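N-terminal domain of PorA (28-171) (Porphyromonas gingivalis ATCC 33277, PDB 6KJK) is part of a type IX secretion system cargo protein that impacts PorXY-SigP signalling. Local coordinates at residues A[30-41]-A[89-100]; A[42-53]-A[78-87]. One frame throughout, in Å; residues are numbered along the deposited sequence.

Contact 1 of 2, residues A[30-41]-A[89-100]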
loop_
_atom_site.group_PDB
_atom_site.type_symbol
_atom_site.label_atom_id
_atom_site.label_comp_id
_atom_site.label_asym_id
_atom_site.label_seq_id
_atom_site.Cartn_x
_atom_site.Cartn_y
_atom_site.Cartn_z
ATOM N N GLY A 30 -21.403 -1.395 10.271
ATOM C CA GLY A 30 -21.428 -2.607 9.473
ATOM C C GLY A 30 -20.308 -2.740 8.461
ATOM O O GLY A 30 -20.308 -3.705 7.685
ATOM N N THR A 31 -19.346 -1.816 8.456
ATOM C CA THR A 31 -18.193 -1.858 7.564
ATOM C C THR A 31 -16.910 -1.981 8.380
ATOM O O THR A 31 -16.751 -1.312 9.405
ATOM C CB THR A 31 -18.147 -0.596 6.705
ATOM O OG1 THR A 31 -19.294 -0.578 5.847
ATOM C CG2 THR A 31 -16.885 -0.557 5.855
ATOM N N GLU A 32 -16.006 -2.860 7.933
ATOM C CA GLU A 32 -14.694 -3.045 8.540
ATOM C C GLU A 32 -13.660 -2.222 7.788
ATOM O O GLU A 32 -13.770 -2.038 6.569
ATOM C CB GLU A 32 -14.259 -4.506 8.461
ATOM C CG GLU A 32 -15.295 -5.509 8.986
ATOM C CD GLU A 32 -15.384 -5.542 10.506
ATOM O OE1 GLU A 32 -15.110 -4.510 11.147
ATOM O OE2 GLU A 32 -15.738 -6.612 11.053
ATOM N N GLU A 33 -12.637 -1.767 8.502
ATOM C CA GLU A 33 -11.516 -1.074 7.875
ATOM C C GLU A 33 -10.223 -1.677 8.386
ATOM O O GLU A 33 -10.068 -1.879 9.597
ATOM C CB GLU A 33 -11.539 0.432 8.147
ATOM C CG GLU A 33 -10.474 1.194 7.362
ATOM C CD GLU A 33 -10.403 2.665 7.701
ATOM O OE1 GLU A 33 -9.469 3.061 8.436
ATOM O OE2 GLU A 33 -11.265 3.426 7.212
ATOM N N MET A 34 -9.305 -1.982 7.472
ATOM C CA MET A 34 -7.954 -2.408 7.796
ATOM C C MET A 34 -6.993 -1.450 7.118
ATOM O O MET A 34 -7.288 -0.920 6.039
ATOM C CB MET A 34 -7.711 -3.840 7.317
ATOM C CG MET A 34 -8.744 -4.780 7.924
ATOM S SD MET A 34 -8.563 -6.509 7.478
ATOM C CE MET A 34 -7.116 -6.931 8.453
ATOM N N LYS A 35 -5.843 -1.195 7.738
ATOM C CA LYS A 35 -4.948 -0.177 7.197
ATOM C C LYS A 35 -3.501 -0.613 7.248
ATOM O O LYS A 35 -3.008 -1.025 8.305
ATOM C CB LYS A 35 -5.121 1.130 7.950
ATOM C CG LYS A 35 -4.229 2.241 7.454
ATOM C CD LYS A 35 -4.416 3.425 8.375
ATOM C CE LYS A 35 -4.421 4.735 7.632
ATOM N NZ LYS A 35 -3.914 5.851 8.489
ATOM N N PHE A 36 -2.813 -0.482 6.124
ATOM C CA PHE A 36 -1.362 -0.591 6.040
ATOM C C PHE A 36 -0.766 0.803 6.052
ATOM O O PHE A 36 -1.272 1.715 5.391
ATOM C CB PHE A 36 -0.993 -1.278 4.717
ATOM C CG PHE A 36 0.458 -1.175 4.361
ATOM C CD1 PHE A 36 1.358 -2.118 4.808
ATOM C CD2 PHE A 36 0.939 -0.128 3.610
ATOM C CE1 PHE A 36 2.689 -2.025 4.497
ATOM C CE2 PHE A 36 2.276 -0.023 3.300
ATOM C CZ PHE A 36 3.155 -0.989 3.738
ATOM N N LYS A 37 0.306 0.968 6.823
ATOM C CA LYS A 37 1.014 2.237 6.900
ATOM C C LYS A 37 2.507 1.988 6.763
ATOM O O LYS A 37 3.054 1.082 7.404
ATOM C CB LYS A 37 0.769 2.957 8.249
ATOM C CG LYS A 37 -0.611 3.616 8.369
ATOM C CD LYS A 37 -0.801 4.150 9.787
ATOM C CE LYS A 37 0.149 5.313 10.037
ATOM N NZ LYS A 37 -0.360 6.252 11.078
ATOM N N GLY A 38 3.165 2.809 5.971
ATOM C CA GLY A 38 4.597 2.724 5.840
ATOM C C GLY A 38 5.133 4.028 5.305
ATOM O O GLY A 38 4.452 5.064 5.328
ATOM N N MET A 39 6.377 3.991 4.860
ATOM C CA MET A 39 7.077 5.154 4.329
ATOM C C MET A 39 7.857 4.714 3.101
ATOM O O MET A 39 8.450 3.620 3.105
ATOM C CB MET A 39 8.115 5.692 5.337
ATOM C CG MET A 39 7.532 6.187 6.652
ATOM S SD MET A 39 6.680 7.772 6.520
ATOM C CE MET A 39 7.797 8.615 5.482
ATOM N N VAL A 40 7.889 5.542 2.067
ATOM C CA VAL A 40 8.784 5.335 0.927
ATOM C C VAL A 40 9.959 6.285 1.105
ATOM O O VAL A 40 9.772 7.505 1.226
ATOM C CB VAL A 40 8.057 5.591 -0.396
ATOM C CG1 VAL A 40 9.037 5.391 -1.538
ATOM C CG2 VAL A 40 6.886 4.633 -0.530
ATOM N N ILE A 41 11.177 5.734 1.101
ATOM C CA ILE A 41 12.383 6.499 1.413
ATOM C C ILE A 41 13.331 6.427 0.238
ATOM O O ILE A 41 13.590 5.342 -0.278
ATOM C CB ILE A 41 13.053 5.950 2.685
ATOM C CG1 ILE A 41 12.097 6.120 3.866
ATOM C CG2 ILE A 41 14.410 6.647 2.984
ATOM C CD1 ILE A 41 12.416 5.271 5.045
ATOM N N GLY A 89 11.554 10.699 3.696
ATOM C CA GLY A 89 10.554 9.739 3.290
ATOM C C GLY A 89 9.186 10.368 3.085
ATOM O O GLY A 89 8.888 11.487 3.533
ATOM N N GLU A 90 8.332 9.619 2.408
ATOM C CA GLU A 90 6.981 10.029 2.147
ATOM C C GLU A 90 6.024 9.000 2.748
ATOM O O GLU A 90 6.126 7.802 2.425
ATOM C CB GLU A 90 6.738 10.135 0.667
ATOM C CG GLU A 90 5.332 10.604 0.321
ATOM C CD GLU A 90 5.084 12.082 0.657
ATOM O OE1 GLU A 90 5.811 12.656 1.497
ATOM O OE2 GLU A 90 4.131 12.645 0.067
ATOM N N PRO A 91 5.082 9.410 3.576
ATOM C CA PRO A 91 4.114 8.435 4.108
ATOM C C PRO A 91 3.336 7.742 3.003
ATOM O O PRO A 91 2.989 8.329 1.974
ATOM C CB PRO A 91 3.178 9.297 4.971
ATOM C CG PRO A 91 4.033 10.471 5.364
ATOM C CD PRO A 91 4.928 10.742 4.196
ATOM N N LEU A 92 3.031 6.482 3.248
ATOM C CA LEU A 92 2.286 5.622 2.358
ATOM C C LEU A 92 1.242 4.909 3.192
ATOM O O LEU A 92 1.567 4.317 4.226
ATOM C CB LEU A 92 3.239 4.560 1.779
ATOM C CG LEU A 92 2.595 3.420 1.015
ATOM C CD1 LEU A 92 1.814 3.920 -0.219
ATOM C CD2 LEU A 92 3.677 2.414 0.629
ATOM N N SER A 93 -0.008 4.942 2.761
ATOM C CA SER A 93 -1.009 4.141 3.442
ATOM C C SER A 93 -1.959 3.510 2.438
ATOM O O SER A 93 -2.192 4.035 1.342
ATOM C CB SER A 93 -1.789 4.903 4.497
ATOM O OG SER A 93 -2.577 5.906 3.924
ATOM N N LEU A 94 -2.525 2.379 2.835
ATOM C CA LEU A 94 -3.542 1.708 2.037
ATOM C C LEU A 94 -4.627 1.234 2.981
ATOM O O LEU A 94 -4.343 0.462 3.905
ATOM C CB LEU A 94 -2.926 0.516 1.288
ATOM C CG LEU A 94 -3.868 -0.276 0.384
ATOM C CD1 LEU A 94 -4.366 0.592 -0.747
ATOM C CD2 LEU A 94 -3.165 -1.526 -0.158
ATOM N N ARG A 95 -5.843 1.698 2.772
ATOM C CA ARG A 95 -6.966 1.319 3.597
ATOM C C ARG A 95 -7.853 0.385 2.788
ATOM O O ARG A 95 -8.163 0.659 1.617
ATOM C CB ARG A 95 -7.755 2.569 3.953
ATOM C CG ARG A 95 -7.135 3.413 5.047
ATOM C CD ARG A 95 -7.954 4.697 5.177
ATOM N NE ARG A 95 -7.711 5.477 6.392
ATOM C CZ ARG A 95 -6.832 6.471 6.476
ATOM N NH1 ARG A 95 -6.078 6.787 5.427
ATOM N NH2 ARG A 95 -6.687 7.137 7.617
ATOM N N TYR A 96 -8.297 -0.693 3.409
ATOM C CA TYR A 96 -9.146 -1.689 2.771
ATOM C C TYR A 96 -10.407 -1.761 3.604
ATOM O O TYR A 96 -10.336 -1.995 4.819
ATOM C CB TYR A 96 -8.407 -3.022 2.769
ATOM C CG TYR A 96 -9.190 -4.205 2.225
ATOM C CD1 TYR A 96 -10.020 -4.104 1.105
ATOM C CD2 TYR A 96 -9.089 -5.416 2.850
ATOM C CE1 TYR A 96 -10.722 -5.197 0.648
ATOM C CE2 TYR A 96 -9.792 -6.535 2.395
ATOM C CZ TYR A 96 -10.604 -6.410 1.273
ATOM O OH TYR A 96 -11.326 -7.487 0.757
ATOM N N THR A 97 -11.565 -1.550 2.974
ATOM C CA THR A 97 -12.833 -1.500 3.685
ATOM C C THR A 97 -13.780 -2.499 3.042
ATOM O O THR A 97 -13.738 -2.711 1.829
ATOM C CB THR A 97 -13.430 -0.115 3.621
ATOM O OG1 THR A 97 -13.512 0.296 2.266
ATOM C CG2 THR A 97 -12.551 0.864 4.338
ATOM N N PHE A 98 -14.610 -3.141 3.850
ATOM C CA PHE A 98 -15.418 -4.249 3.349
ATOM C C PHE A 98 -16.462 -4.591 4.398
ATOM O O PHE A 98 -16.369 -4.136 5.538
ATOM C CB PHE A 98 -14.554 -5.487 3.032
ATOM C CG PHE A 98 -13.656 -5.892 4.181
ATOM C CD1 PHE A 98 -14.097 -6.786 5.154
ATOM C CD2 PHE A 98 -12.389 -5.361 4.298
ATOM C CE1 PHE A 98 -13.286 -7.119 6.225
ATOM C CE2 PHE A 98 -11.563 -5.688 5.360
ATOM C CZ PHE A 98 -12.007 -6.563 6.328
ATOM N N PRO A 99 -17.479 -5.370 4.025
ATOM C CA PRO A 99 -18.563 -5.662 4.973
ATOM C C PRO A 99 -18.107 -6.531 6.137
ATOM O O PRO A 99 -17.293 -7.442 5.984
ATOM C CB PRO A 99 -19.598 -6.398 4.109
ATOM C CG PRO A 99 -19.313 -5.960 2.715
ATOM C CD PRO A 99 -17.806 -5.826 2.665
ATOM N N VAL A 100 -18.677 -6.245 7.312
ATOM C CA VAL A 100 -18.566 -7.168 8.431
ATOM C C VAL A 100 -19.081 -8.534 7.998
ATOM O O VAL A 100 -20.102 -8.648 7.303
ATOM C CB VAL A 100 -19.366 -6.638 9.631
ATOM C CG1 VAL A 100 -19.444 -7.685 10.734
ATOM C CG2 VAL A 100 -18.767 -5.357 10.142
HETATM O O HOH W 1 -3.106 7.767 5.684
#
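M34 and F98, and E32 above the same ring, lie on the inward face of an antiparallel strand pair, 31-41 with 90-99, in one sheet of an all-beta domain. Ten backbone hydrogen bonds link E32, M34, F36, G38 and V40 to F98, Y96, L94, L92 and E90; an eleventh runs from V100 N to G30 O. The side chain of M34 leaves the strand with CB 4.1 Å from Y96 O. CG, anti to its own carbonyl carbon (chi1 -57°), continues to 3.9 Å from F98 CE2. SD then meets the rim of that ring, in its plane and 3.6 Å from F98 CZ, a Met-aromatic contact at the edge. The bend beyond SD (chi3 73°) turns CE away from the ring. E32 CB covers one face of F98 in a CH-pi contact, 3.9 Å from the ring centroid, while the E32 carboxylate is hydrogen-bonded by Y133 and T27. F131 and Y133 of strand 125-133 pack against M34, and F131 against L94; F36 CE2 lies 3.9 Å from L92 CD2.

The middle of the other face, with E33, K35, S93 and R95, is polar. E33 OE1 reaches the edge of the R95 guanidinium in a long salt bridge of 3.6 Å to NE, the two planes 86° apart. K35 lays CE over the guanidinium centre; K35 NZ and R95 NH2, two donors unbonded to each other, are 3.2 Å apart. A water hydrogen-bonded to S93 OG at 2.6 Å also accepts from R95 NH1.

Contact 2 of 2, residues A[42-53]-A[78-87]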
loop_
_atom_site.group_PDB
_atom_site.type_symbol
_atom_site.label_atom_id
_atom_site.label_comp_id
_atom_site.label_asym_id
_atom_site.label_seq_id
_atom_site.Cartn_x
_atom_site.Cartn_y
_atom_site.Cartn_z
ATOM N N ASN A 42 13.863 7.564 -0.179
ATOM C CA ASN A 42 14.918 7.594 -1.176
ATOM C C ASN A 42 16.227 7.820 -0.429
ATOM O O ASN A 42 16.413 8.880 0.178
ATOM C CB ASN A 42 14.661 8.742 -2.151
ATOM C CG ASN A 42 15.859 9.049 -3.023
ATOM O OD1 ASN A 42 16.699 8.177 -3.270
ATOM N ND2 ASN A 42 15.941 10.297 -3.507
ATOM N N GLN A 43 17.130 6.843 -0.484
ATOM C CA GLN A 43 18.374 6.894 0.279
ATOM C C GLN A 43 19.491 7.642 -0.442
ATOM O O GLN A 43 20.562 7.839 0.143
ATOM C CB GLN A 43 18.833 5.478 0.622
ATOM C CG GLN A 43 17.838 4.760 1.493
ATOM C CD GLN A 43 18.179 3.287 1.662
ATOM O OE1 GLN A 43 18.836 2.686 0.813
ATOM N NE2 GLN A 43 17.762 2.731 2.759
ATOM N N SER A 44 19.280 8.066 -1.677
ATOM C CA SER A 44 20.266 8.849 -2.414
ATOM C C SER A 44 20.253 10.310 -1.979
ATOM O O SER A 44 19.252 10.848 -1.497
ATOM C CB SER A 44 19.975 8.756 -3.912
ATOM O OG SER A 44 20.839 9.607 -4.649
ATOM N N ALA A 45 21.406 10.967 -2.161
ATOM C CA ALA A 45 21.487 12.397 -1.896
ATOM C C ALA A 45 20.647 13.209 -2.874
ATOM O O ALA A 45 20.273 14.346 -2.560
ATOM C CB ALA A 45 22.945 12.857 -1.958
ATOM N N THR A 46 20.336 12.647 -4.038
ATOM C CA THR A 46 19.611 13.347 -5.084
ATOM C C THR A 46 18.134 12.973 -5.000
ATOM O O THR A 46 17.821 11.776 -5.001
ATOM C CB THR A 46 20.173 12.901 -6.427
ATOM O OG1 THR A 46 21.583 13.161 -6.458
ATOM C CG2 THR A 46 19.515 13.652 -7.565
ATOM N N PRO A 47 17.213 13.929 -4.891
ATOM C CA PRO A 47 15.781 13.586 -4.897
ATOM C C PRO A 47 15.382 12.925 -6.202
ATOM O O PRO A 47 16.009 13.120 -7.241
ATOM C CB PRO A 47 15.087 14.943 -4.754
ATOM C CG PRO A 47 16.132 15.846 -4.160
ATOM C CD PRO A 47 17.440 15.373 -4.724
ATOM N N ILE A 48 14.331 12.100 -6.131
ATOM C CA ILE A 48 13.812 11.404 -7.300
ATOM C C ILE A 48 12.301 11.574 -7.331
ATOM O O ILE A 48 11.638 11.570 -6.286
ATOM C CB ILE A 48 14.231 9.910 -7.301
ATOM C CG1 ILE A 48 13.776 9.178 -8.557
ATOM C CG2 ILE A 48 13.746 9.190 -6.067
ATOM C CD1 ILE A 48 14.265 7.737 -8.568
ATOM N N ASN A 49 11.755 11.723 -8.527
ATOM C CA ASN A 49 10.314 11.766 -8.708
ATOM C C ASN A 49 9.806 10.368 -9.000
ATOM O O ASN A 49 10.326 9.680 -9.886
ATOM C CB ASN A 49 9.949 12.695 -9.868
ATOM C CG ASN A 49 10.099 14.162 -9.507
ATOM O OD1 ASN A 49 10.391 14.502 -8.371
ATOM N ND2 ASN A 49 9.844 15.033 -10.467
ATOM N N VAL A 50 8.801 9.945 -8.250
ATOM C CA VAL A 50 8.241 8.610 -8.389
ATOM C C VAL A 50 6.723 8.683 -8.488
ATOM O O VAL A 50 6.089 9.689 -8.159
ATOM C CB VAL A 50 8.670 7.688 -7.241
ATOM C CG1 VAL A 50 10.186 7.603 -7.150
ATOM C CG2 VAL A 50 8.139 8.183 -5.918
ATOM N N ILE A 51 6.131 7.569 -8.927
ATOM C CA ILE A 51 4.691 7.364 -8.841
ATOM C C ILE A 51 4.466 6.051 -8.106
ATOM O O ILE A 51 5.210 5.080 -8.336
ATOM C CB ILE A 51 4.054 7.300 -10.241
ATOM C CG1 ILE A 51 4.195 8.625 -10.966
ATOM C CG2 ILE A 51 2.596 6.905 -10.180
ATOM C CD1 ILE A 51 3.918 8.504 -12.452
ATOM N N GLY A 52 3.479 6.023 -7.233
ATOM C CA GLY A 52 3.100 4.800 -6.514
ATOM C C GLY A 52 1.869 4.191 -7.166
ATOM O O GLY A 52 0.943 4.909 -7.529
ATOM N N LYS A 53 1.904 2.874 -7.351
ATOM C CA LYS A 53 0.809 2.171 -8.016
ATOM C C LYS A 53 0.435 0.923 -7.249
ATOM O O LYS A 53 1.306 0.143 -6.842
ATOM C CB LYS A 53 1.167 1.761 -9.446
ATOM C CG LYS A 53 1.577 2.908 -10.340
ATOM C CD LYS A 53 1.556 2.490 -11.790
ATOM C CE LYS A 53 2.145 3.596 -12.671
ATOM N NZ LYS A 53 2.015 3.261 -14.124
ATOM N N SER A 78 -5.880 3.486 -8.444
ATOM C CA SER A 78 -4.688 2.681 -8.218
ATOM C C SER A 78 -3.377 3.422 -8.413
ATOM O O SER A 78 -2.331 2.836 -8.146
ATOM C CB SER A 78 -4.708 1.436 -9.094
ATOM O OG SER A 78 -4.679 1.808 -10.443
ATOM N N VAL A 79 -3.377 4.666 -8.886
ATOM C CA VAL A 79 -2.147 5.382 -9.214
ATOM C C VAL A 79 -2.123 6.702 -8.454
ATOM O O VAL A 79 -3.107 7.456 -8.466
ATOM C CB VAL A 79 -2.012 5.600 -10.735
ATOM C CG1 VAL A 79 -0.709 6.288 -11.076
ATOM C CG2 VAL A 79 -2.090 4.253 -11.465
ATOM N N SER A 80 -1.009 6.967 -7.782
ATOM C CA SER A 80 -0.799 8.210 -7.070
ATOM C C SER A 80 -0.368 9.312 -8.031
ATOM O O SER A 80 0.018 9.064 -9.170
ATOM C CB SER A 80 0.310 8.010 -6.024
ATOM O OG SER A 80 1.603 8.082 -6.607
ATOM N N PRO A 81 -0.323 10.555 -7.545
ATOM C CA PRO A 81 0.373 11.613 -8.294
ATOM C C PRO A 81 1.873 11.372 -8.266
ATOM O O PRO A 81 2.390 10.546 -7.515
ATOM C CB PRO A 81 0.048 12.896 -7.523
ATOM C CG PRO A 81 -0.982 12.536 -6.507
ATOM C CD PRO A 81 -0.836 11.032 -6.259
ATOM N N VAL A 82 2.594 12.154 -9.069
ATOM C CA VAL A 82 4.047 12.173 -8.981
ATOM C C VAL A 82 4.432 12.779 -7.643
ATOM O O VAL A 82 3.918 13.834 -7.251
ATOM C CB VAL A 82 4.653 12.988 -10.138
ATOM C CG1 VAL A 82 6.154 13.016 -10.034
ATOM C CG2 VAL A 82 4.223 12.381 -11.496
ATOM N N VAL A 83 5.364 12.128 -6.951
ATOM C CA VAL A 83 5.850 12.564 -5.643
ATOM C C VAL A 83 7.363 12.631 -5.706
ATOM O O VAL A 83 7.998 11.725 -6.254
ATOM C CB VAL A 83 5.422 11.586 -4.531
ATOM C CG1 VAL A 83 5.978 12.046 -3.158
ATOM C CG2 VAL A 83 3.920 11.473 -4.479
ATOM N N GLU A 84 7.952 13.700 -5.165
ATOM C CA GLU A 84 9.407 13.843 -5.088
ATOM C C GLU A 84 9.862 13.355 -3.717
ATOM O O GLU A 84 9.606 14.037 -2.708
ATOM C CB GLU A 84 9.791 15.313 -5.245
ATOM C CG GLU A 84 11.295 15.534 -5.373
ATOM C CD GLU A 84 11.632 16.789 -6.209
ATOM O OE1 GLU A 84 11.307 16.858 -7.433
ATOM O OE2 GLU A 84 12.224 17.728 -5.632
ATOM N N VAL A 85 10.644 12.258 -3.695
ATOM C CA VAL A 85 11.015 11.601 -2.448
ATOM C C VAL A 85 12.502 11.797 -2.171
ATOM O O VAL A 85 13.328 11.817 -3.085
ATOM C CB VAL A 85 10.667 10.098 -2.412
ATOM C CG1 VAL A 85 9.160 9.891 -2.380
ATOM C CG2 VAL A 85 11.278 9.384 -3.596
ATOM N N GLY A 86 12.816 11.916 -0.882
ATOM C CA GLY A 86 14.173 12.011 -0.380
ATOM C C GLY A 86 14.366 11.170 0.873
ATOM O O GLY A 86 13.633 10.192 1.128
ATOM N N GLY A 87 15.373 11.540 1.671
ATOM C CA GLY A 87 15.801 10.673 2.757
ATOM C C GLY A 87 14.858 10.631 3.933
ATOM O O GLY A 87 14.872 9.653 4.693
#
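An antiparallel edge pairing, strand 48-53 with the short outermost strand 83-85, is continued at one end by N42, which opens an Asx turn and bonds G86 O through its N, and at the other by a bridge between K53 and V79. I48 with V85 and V50 with V83 each exchange two backbone hydrogen bonds. The register then slips by one residue, and S80 takes over: its N binds G52 O, while its OG receives G52 N at 2.9 Å and donates to P81 O, so one hydroxyl spans the break. At the other end N42 is gripped through its whole amide. With CG anti to the backbone N (chi1 167°), ND2 donates to V85 O at 3.1 Å and to T46 O, both acceptors close to the amide plane, and OD1 takes the N of S44. V85 O also accepts from I48 N.

Apolar contacts run along the same pairing: I48 and V85 lie side by side. I51 reaches V82 CG2 before the register break with CG1 (3.8 Å) and V79 CG1 beyond it with CG2 (3.5 Å). N49 OD1 and E84 OE1 approach to 2.7 Å, their flat groups nearly coplanar, while N49 ND2 is bound by E116. Side-chain amide and hydroxyl groups thus bond across where the regular ladder stops, and pin the turn at 42-46 to the edge strand.

Contacts 1 and 2 belong to different sheets, yet share the chain's path: strand 31-42 leads into 48-58, and 83-85 into 90-99. They touch where I41 CG2 approaches G87 O and where E90 packs on V83 and V85. Both are partly buried, contact 1 about 7 Å and contact 2 about 14 Å from the centre of the chain, measured between centres. Contact 1 is a long, unbroken ladder with a mostly apolar inward face, the buried E32 carboxylate among it, and a mixed outer face charged in its middle. Contact 2 is short and interrupted, largely aliphatic with N49 beside E84, and adds side-chain hydrogen bonds to backbone ones at its ends. F69 of strand 64-69 meets both.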